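Local atomic coordinates of squalene synthase HpnC (PDB entry 4HD1), a protein that probably acts as a squalene synthase-type prenyltransferase, in a family of enzymes that join isoprenoid diphosphates head to head. Residues R114-K119 and R129-Y134; T121-E126 and V185-L190. All blocks are in the same frame, centred on the assembly; numbering follows the deposited sequence.

Contact 1. Residues R114-K119 and R129-Y134; sequences RRDQRK and RDYCRY
Arg115 reaches from helix 104-118 to two residues of helix 125-135 at once. Its NH2 forms a salt bridge with Asp130 OD1 at 2.7 Å, the carboxylate lying at the guanidinium edge and only moderately turned from its plane. Tyr134 takes one face of the same group: Arg115 CZ stands 4.0 Å from the ring centroid, an off-centre cation-pi contact with the planes 38° apart. An arginine suits the place because its flat cation can turn an edge to Asp130 and a face to Tyr134 together. Bends at chi2 and chi3 fold the chain to reach both. Shortened to an alanine here, the side chain would probably leave Asp130 with only Arg133 of this network and take the cation off the Tyr134 ring.

Behind this first shell, Arg133 NH1 holds Asp130 OD2 at 3.1 Å, so two arginines share the carboxylate. Deeper in, the edge of the Tyr131 ring meets Arg115 CB 4.0 Å from CD1. Tyr131 OH lies 3.0 Å from Asp116 OD1, an oxygen that is hydrogen-bonded to Tyr184. The helical segments 114-118 and 129-134 run at 144° to each other, roughly antiparallel, joined by a salt-bridge network in this all-helical squalene/phytoene synthase fold.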
loop_
_atom_site.group_PDB
_atom_site.type_symbol
_atom_site.label_atom_id
_atom_site.label_comp_id
_atom_site.label_asym_id
_atom_site.label_seq_id
_atom_site.Cartn_x
_atom_site.Cartn_y
_atom_site.Cartn_z
ATOM N N ARG A 114 4.983 -12.569 0.615
ATOM C CA ARG A 114 4.873 -13.960 1.075
ATOM C C ARG A 114 3.429 -14.322 1.424
ATOM O O ARG A 114 3.006 -15.455 1.191
ATOM C CB ARG A 114 5.772 -14.232 2.284
ATOM C CG ARG A 114 7.248 -13.950 2.060
ATOM C CD ARG A 114 8.082 -14.384 3.257
ATOM N NE ARG A 114 9.487 -14.005 3.113
ATOM C CZ ARG A 114 10.081 -13.024 3.794
ATOM N NH1 ARG A 114 9.402 -12.307 4.688
ATOM N NH2 ARG A 114 11.363 -12.761 3.584
ATOM N N ARG A 115 2.683 -13.364 1.982
ATOM C CA ARG A 115 1.268 -13.569 2.315
ATOM C C ARG A 115 0.445 -13.772 1.051
ATOM O O ARG A 115 -0.445 -14.619 1.016
ATOM C CB ARG A 115 0.691 -12.393 3.116
ATOM C CG ARG A 115 1.539 -11.939 4.289
ATOM C CD ARG A 115 1.410 -12.852 5.487
ATOM N NE ARG A 115 0.330 -12.395 6.354
ATOM C CZ ARG A 115 0.384 -12.412 7.679
ATOM N NH1 ARG A 115 1.469 -12.854 8.300
ATOM N NH2 ARG A 115 -0.644 -11.977 8.382
ATOM N N ASP A 116 0.757 -12.995 0.015
ATOM C CA ASP A 116 0.078 -13.098 -1.274
ATOM C C ASP A 116 0.365 -14.438 -1.960
ATOM O O ASP A 116 -0.484 -14.947 -2.684
ATOM C CB ASP A 116 0.481 -11.934 -2.181
ATOM C CG ASP A 116 -0.712 -11.272 -2.872
ATOM O OD1 ASP A 116 -1.789 -11.116 -2.251
ATOM O OD2 ASP A 116 -0.560 -10.877 -4.046
ATOM N N GLN A 117 1.551 -15.005 -1.729
ATOM C CA GLN A 117 1.914 -16.317 -2.281
ATOM C C GLN A 117 1.022 -17.423 -1.736
ATOM O O GLN A 117 0.616 -18.323 -2.474
ATOM C CB GLN A 117 3.368 -16.675 -1.956
ATOM C CG GLN A 117 4.414 -16.045 -2.862
ATOM C CD GLN A 117 5.830 -16.201 -2.319
ATOM O OE1 GLN A 117 6.305 -17.313 -2.081
ATOM N NE2 GLN A 117 6.513 -15.076 -2.125
ATOM N N ARG A 118 0.723 -17.346 -0.441
ATOM C CA ARG A 118 0.071 -18.437 0.269
ATOM C C ARG A 118 -1.454 -18.336 0.381
ATOM O O ARG A 118 -2.111 -19.291 0.810
ATOM C CB ARG A 118 0.715 -18.644 1.649
ATOM C CG ARG A 118 0.615 -17.470 2.608
ATOM C CD ARG A 118 1.107 -17.861 3.995
ATOM N NE ARG A 118 2.566 -17.990 4.058
ATOM C CZ ARG A 118 3.382 -17.112 4.644
ATOM N NH1 ARG A 118 4.692 -17.326 4.643
ATOM N NH2 ARG A 118 2.897 -16.026 5.235
ATOM N N LYS A 119 -2.022 -17.200 -0.009
ATOM C CA LYS A 119 -3.474 -17.031 0.058
ATOM C C LYS A 119 -4.091 -16.553 -1.252
ATOM O O LYS A 119 -3.694 -15.523 -1.812
ATOM C CB LYS A 119 -3.877 -16.111 1.211
ATOM C CG LYS A 119 -3.730 -16.753 2.578
ATOM C CD LYS A 119 -4.597 -16.067 3.621
ATOM C CE LYS A 119 -4.369 -16.707 4.979
ATOM N NZ LYS A 119 -5.502 -16.475 5.910
ATOM N N ARG A 129 -8.313 -7.911 6.804
ATOM C CA ARG A 129 -7.740 -6.839 7.616
ATOM C C ARG A 129 -6.272 -7.142 7.921
ATOM O O ARG A 129 -5.414 -6.283 7.756
ATOM C CB ARG A 129 -8.533 -6.672 8.915
ATOM C CG ARG A 129 -8.015 -5.593 9.846
ATOM C CD ARG A 129 -8.891 -4.355 9.814
ATOM N NE ARG A 129 -8.435 -3.377 10.800
ATOM C CZ ARG A 129 -9.180 -2.398 11.308
ATOM N NH1 ARG A 129 -10.444 -2.247 10.936
ATOM N NH2 ARG A 129 -8.657 -1.570 12.200
ATOM N N ASP A 130 -5.989 -8.376 8.335
ATOM C CA ASP A 130 -4.632 -8.777 8.699
ATOM C C ASP A 130 -3.640 -8.687 7.531
ATOM O O ASP A 130 -2.492 -8.280 7.719
ATOM C CB ASP A 130 -4.617 -10.176 9.306
ATOM C CG ASP A 130 -3.500 -10.353 10.303
ATOM O OD1 ASP A 130 -2.558 -11.119 10.011
ATOM O OD2 ASP A 130 -3.552 -9.702 11.371
ATOM N N TYR A 131 -4.091 -9.060 6.334
ATOM C CA TYR A 131 -3.283 -8.899 5.127
ATOM C C TYR A 131 -2.928 -7.427 4.906
ATOM O O TYR A 131 -1.772 -7.097 4.622
ATOM C CB TYR A 131 -4.003 -9.477 3.902
ATOM C CG TYR A 131 -3.313 -9.195 2.579
ATOM C CD1 TYR A 131 -1.994 -9.596 2.354
ATOM C CD2 TYR A 131 -3.987 -8.537 1.547
ATOM C CE1 TYR A 131 -1.361 -9.335 1.147
ATOM C CE2 TYR A 131 -3.367 -8.276 0.331
ATOM C CZ TYR A 131 -2.056 -8.675 0.137
ATOM O OH TYR A 131 -1.433 -8.422 -1.067
ATOM N N CYS A 132 -3.924 -6.552 5.057
ATOM C CA CYS A 132 -3.739 -5.103 4.919
ATOM C C CYS A 132 -2.664 -4.531 5.837
ATOM O O CYS A 132 -1.995 -3.562 5.471
ATOM C CB CYS A 132 -5.059 -4.370 5.135
ATOM S SG CYS A 132 -6.249 -4.675 3.815
ATOM N N ARG A 133 -2.492 -5.136 7.014
ATOM C CA ARG A 133 -1.434 -4.733 7.949
ATOM C C ARG A 133 -0.022 -4.920 7.376
ATOM O O ARG A 133 0.950 -4.387 7.923
ATOM C CB ARG A 133 -1.571 -5.476 9.280
ATOM C CG ARG A 133 -2.731 -4.990 10.140
ATOM C CD ARG A 133 -2.966 -5.876 11.357
ATOM N NE ARG A 133 -1.810 -5.895 12.253
ATOM C CZ ARG A 133 -0.917 -6.880 12.323
ATOM N NH1 ARG A 133 -1.039 -7.957 11.553
ATOM N NH2 ARG A 133 0.101 -6.792 13.169
ATOM N N TYR A 134 0.085 -5.666 6.275
ATOM C CA TYR A 134 1.376 -5.938 5.641
ATOM C C TYR A 134 1.487 -5.274 4.282
ATOM O O TYR A 134 2.557 -4.801 3.911
ATOM C CB TYR A 134 1.638 -7.453 5.530
ATOM C CG TYR A 134 1.751 -8.116 6.884
ATOM C CD1 TYR A 134 2.991 -8.274 7.507
ATOM C CD2 TYR A 134 0.611 -8.550 7.565
ATOM C CE1 TYR A 134 3.093 -8.855 8.763
ATOM C CE2 TYR A 134 0.702 -9.132 8.817
ATOM C CZ TYR A 134 1.941 -9.285 9.409
ATOM O OH TYR A 134 2.023 -9.866 10.649
#

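Contact 2. Residues T121-E126 and V185-L190; sequences TYDTWE and VPRADL
The carbonyl oxygen of Tyr122 meets two neighbouring groups of 185-190. Arg187 N donates to Tyr122 O at 2.8 Å, approaching in the carbonyl plane, while Pro186 CA adds a CA-H...O contact to that oxygen at 3.4 Å. One residue further along each segment, Ala188 N bonds Asp123 O at 2.9 Å, nearly in line with the carbonyl (C=O...N angle 170°). Both donors belong to the first turn of helix 187-191, where amide hydrogens lack acceptors from a preceding turn, and the segment leading into helix 125-135 supplies those acceptors.

Water 1 extends this backbone pairing: it accepts from Tyr122 N and also lies 2.8 Å from Val185 O, joining the two backbones.

Arg187 follows the other segment with its side chain. In the conformer described (Arg187 is modelled in two), its NH2 donates to Thr121 OG1 at 2.8 Å, with the hydroxyl 19° out of the guanidinium plane; a bend at chi3 (-105°) turns the group there. In the same conformer Asp123 OD2 is 3.9 Å from Arg187 NH1, a long pairing of charges with no N-H aimed at the carboxylate. A long, flexible arginine suits this partly exposed margin.

Toward Trp125, Pro186 lays CB 3.6 Å from Thr124 C, and its CG lies against the backbone of Trp125. A proline suits the place because its nitrogen has no hydrogen to satisfy and its ring offers an apolar surface. Asp189 OD2 approaches Trp125 CB, but its charge is met by Arg219, which also makes a cation-pi contact with the indole.

Thr124 caps helix 125-135 and Pro186 is the N-cap residue of helix 187-191; their CA atoms are close, bringing both helix starts together. The linkage is likely to depend more on backbone shape than on side-chain charge, the Arg187-Thr121 bond being an addition.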
loop_
_atom_site.group_PDB
_atom_site.type_symbol
_atom_site.label_atom_id
_atom_site.label_comp_id
_atom_site.label_asym_id
_atom_site.label_seq_id
_atom_site.Cartn_x
_atom_site.Cartn_y
_atom_site.Cartn_z
ATOM N N THR A 121 -7.647 -17.097 -1.383
ATOM C CA THR A 121 -8.979 -16.796 -0.856
ATOM C C THR A 121 -8.854 -16.361 0.607
ATOM O O THR A 121 -7.903 -16.745 1.292
ATOM C CB THR A 121 -9.969 -17.993 -0.984
ATOM O OG1 THR A 121 -9.608 -19.042 -0.078
ATOM C CG2 THR A 121 -10.017 -18.549 -2.413
ATOM N N TYR A 122 -9.805 -15.552 1.071
ATOM C CA TYR A 122 -9.847 -15.111 2.467
ATOM C C TYR A 122 -11.126 -15.569 3.180
ATOM O O TYR A 122 -12.240 -15.388 2.673
ATOM C CB TYR A 122 -9.639 -13.586 2.573
ATOM C CG TYR A 122 -8.206 -13.182 2.279
ATOM C CD1 TYR A 122 -7.281 -13.008 3.312
ATOM C CD2 TYR A 122 -7.762 -13.015 0.966
ATOM C CE1 TYR A 122 -5.962 -12.665 3.045
ATOM C CE2 TYR A 122 -6.445 -12.677 0.690
ATOM C CZ TYR A 122 -5.553 -12.504 1.730
ATOM O OH TYR A 122 -4.251 -12.173 1.451
ATOM N N ASP A 123 -10.948 -16.176 4.350
ATOM C CA ASP A 123 -12.053 -16.734 5.123
ATOM C C ASP A 123 -12.922 -15.664 5.791
ATOM O O ASP A 123 -14.147 -15.669 5.639
ATOM C CB ASP A 123 -11.508 -17.701 6.174
ATOM C CG ASP A 123 -12.476 -18.807 6.501
ATOM O OD1 ASP A 123 -13.488 -18.540 7.186
ATOM O OD2 ASP A 123 -12.211 -19.951 6.076
ATOM N N THR A 124 -12.285 -14.756 6.534
ATOM C CA THR A 124 -13.010 -13.740 7.304
ATOM C C THR A 124 -12.498 -12.328 7.044
ATOM O O THR A 124 -11.434 -12.133 6.449
ATOM C CB THR A 124 -12.982 -14.016 8.833
ATOM O OG1 THR A 124 -11.645 -13.882 9.338
ATOM C CG2 THR A 124 -13.520 -15.412 9.158
ATOM N N TRP A 125 -13.273 -11.348 7.498
ATOM C CA TRP A 125 -12.871 -9.946 7.468
ATOM C C TRP A 125 -11.583 -9.725 8.213
ATOM O O TRP A 125 -10.743 -8.939 7.775
ATOM C CB TRP A 125 -13.975 -9.056 8.030
ATOM C CG TRP A 125 -13.510 -7.649 8.319
ATOM C CD1 TRP A 125 -13.289 -7.064 9.563
ATOM C CD2 TRP A 125 -13.155 -6.609 7.344
ATOM N NE1 TRP A 125 -12.854 -5.773 9.428
ATOM C CE2 TRP A 125 -12.753 -5.434 8.126
ATOM C CE3 TRP A 125 -13.146 -6.530 5.955
ATOM C CZ2 TRP A 125 -12.359 -4.249 7.523
ATOM C CZ3 TRP A 125 -12.747 -5.329 5.358
ATOM C CH2 TRP A 125 -12.363 -4.218 6.124
ATOM N N GLU A 126 -11.416 -10.422 9.337
ATOM C CA GLU A 126 -10.197 -10.336 10.148
ATOM C C GLU A 126 -8.955 -10.775 9.373
ATOM O O GLU A 126 -7.884 -10.190 9.535
ATOM C CB GLU A 126 -10.327 -11.152 11.439
ATOM C CG GLU A 126 -11.172 -10.497 12.522
ATOM C CD GLU A 126 -12.665 -10.508 12.216
ATOM O OE1 GLU A 126 -13.182 -11.533 11.713
ATOM O OE2 GLU A 126 -13.329 -9.485 12.488
ATOM N N VAL A 185 -12.768 -10.922 -1.347
ATOM C CA VAL A 185 -14.037 -10.842 -0.622
ATOM C C VAL A 185 -14.062 -11.966 0.410
ATOM O O VAL A 185 -13.887 -13.120 0.045
ATOM C CB VAL A 185 -15.258 -10.956 -1.558
ATOM C CG1 VAL A 185 -16.534 -10.685 -0.787
ATOM C CG2 VAL A 185 -15.146 -9.978 -2.713
ATOM N N PRO A 186 -14.234 -11.632 1.703
ATOM C CA PRO A 186 -14.211 -12.673 2.738
ATOM C C PRO A 186 -15.328 -13.707 2.566
ATOM O O PRO A 186 -16.464 -13.346 2.225
ATOM C CB PRO A 186 -14.391 -11.880 4.036
ATOM C CG PRO A 186 -13.896 -10.511 3.709
ATOM C CD PRO A 186 -14.318 -10.282 2.289
ATOM N N ARG A 187 -14.990 -14.972 2.819
ATOM C CA ARG A 187 -15.905 -16.103 2.648
ATOM C C ARG A 187 -17.125 -16.012 3.573
ATOM O O ARG A 187 -18.247 -16.288 3.150
ATOM C CB ARG A 187 -15.160 -17.433 2.862
ATOM C CG ARG A 187 -15.665 -18.589 1.998
ATOM C CD ARG A 187 -15.074 -19.939 2.407
ATOM N NE ARG A 187 -14.049 -20.422 1.483
ATOM C CZ ARG A 187 -12.788 -19.994 1.471
ATOM N NH1 ARG A 187 -12.393 -19.065 2.332
ATOM N NH2 ARG A 187 -11.928 -20.491 0.595
ATOM N N ALA A 188 -16.896 -15.611 4.825
ATOM C CA ALA A 188 -17.957 -15.487 5.830
ATOM C C ALA A 188 -18.924 -14.341 5.546
ATOM O O ALA A 188 -20.117 -14.453 5.823
ATOM C CB ALA A 188 -17.360 -15.355 7.223
ATOM N N ASP A 189 -18.412 -13.248 4.983
ATOM C CA ASP A 189 -19.250 -12.097 4.632
ATOM C C ASP A 189 -20.151 -12.391 3.433
ATOM O O ASP A 189 -21.229 -11.807 3.308
ATOM C CB ASP A 189 -18.402 -10.848 4.368
ATOM C CG ASP A 189 -17.579 -10.425 5.575
ATOM O OD1 ASP A 189 -17.795 -10.956 6.682
ATOM O OD2 ASP A 189 -16.703 -9.555 5.416
ATOM N N LEU A 190 -19.708 -13.292 2.557
ATOM C CA LEU A 190 -20.545 -13.760 1.455
ATOM C C LEU A 190 -21.623 -14.706 1.961
ATOM O O LEU A 190 -22.784 -14.598 1.562
ATOM C CB LEU A 190 -19.709 -14.441 0.374
ATOM C CG LEU A 190 -19.013 -13.495 -0.605
ATOM C CD1 LEU A 190 -17.915 -14.226 -1.368
ATOM C CD2 LEU A 190 -20.014 -12.854 -1.561
HETATM O O HOH W 1 -11.942 -15.051 -0.602
#

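In the fold
Contacts 1 and 2 share helix 125-135: contact 1 uses its later turns, contact 2 its first turn and the segment leading into it. Contact 1 is a surface contact between neighbours in sequence, although it lies nearer the chain's centre, and charged and aromatic side chains carry it. Contact 2 is partly buried and brings together residues some sixty positions apart, chiefly through backbone bonds and a water, backed by helix 207-227. Their centres are about 13 Å apart, and Tyr122 bridges the gap, its OH packing 3.3 Å from Tyr131 CG. Together they tie helix 125-135 to helix 104-118 and to helix 187-191.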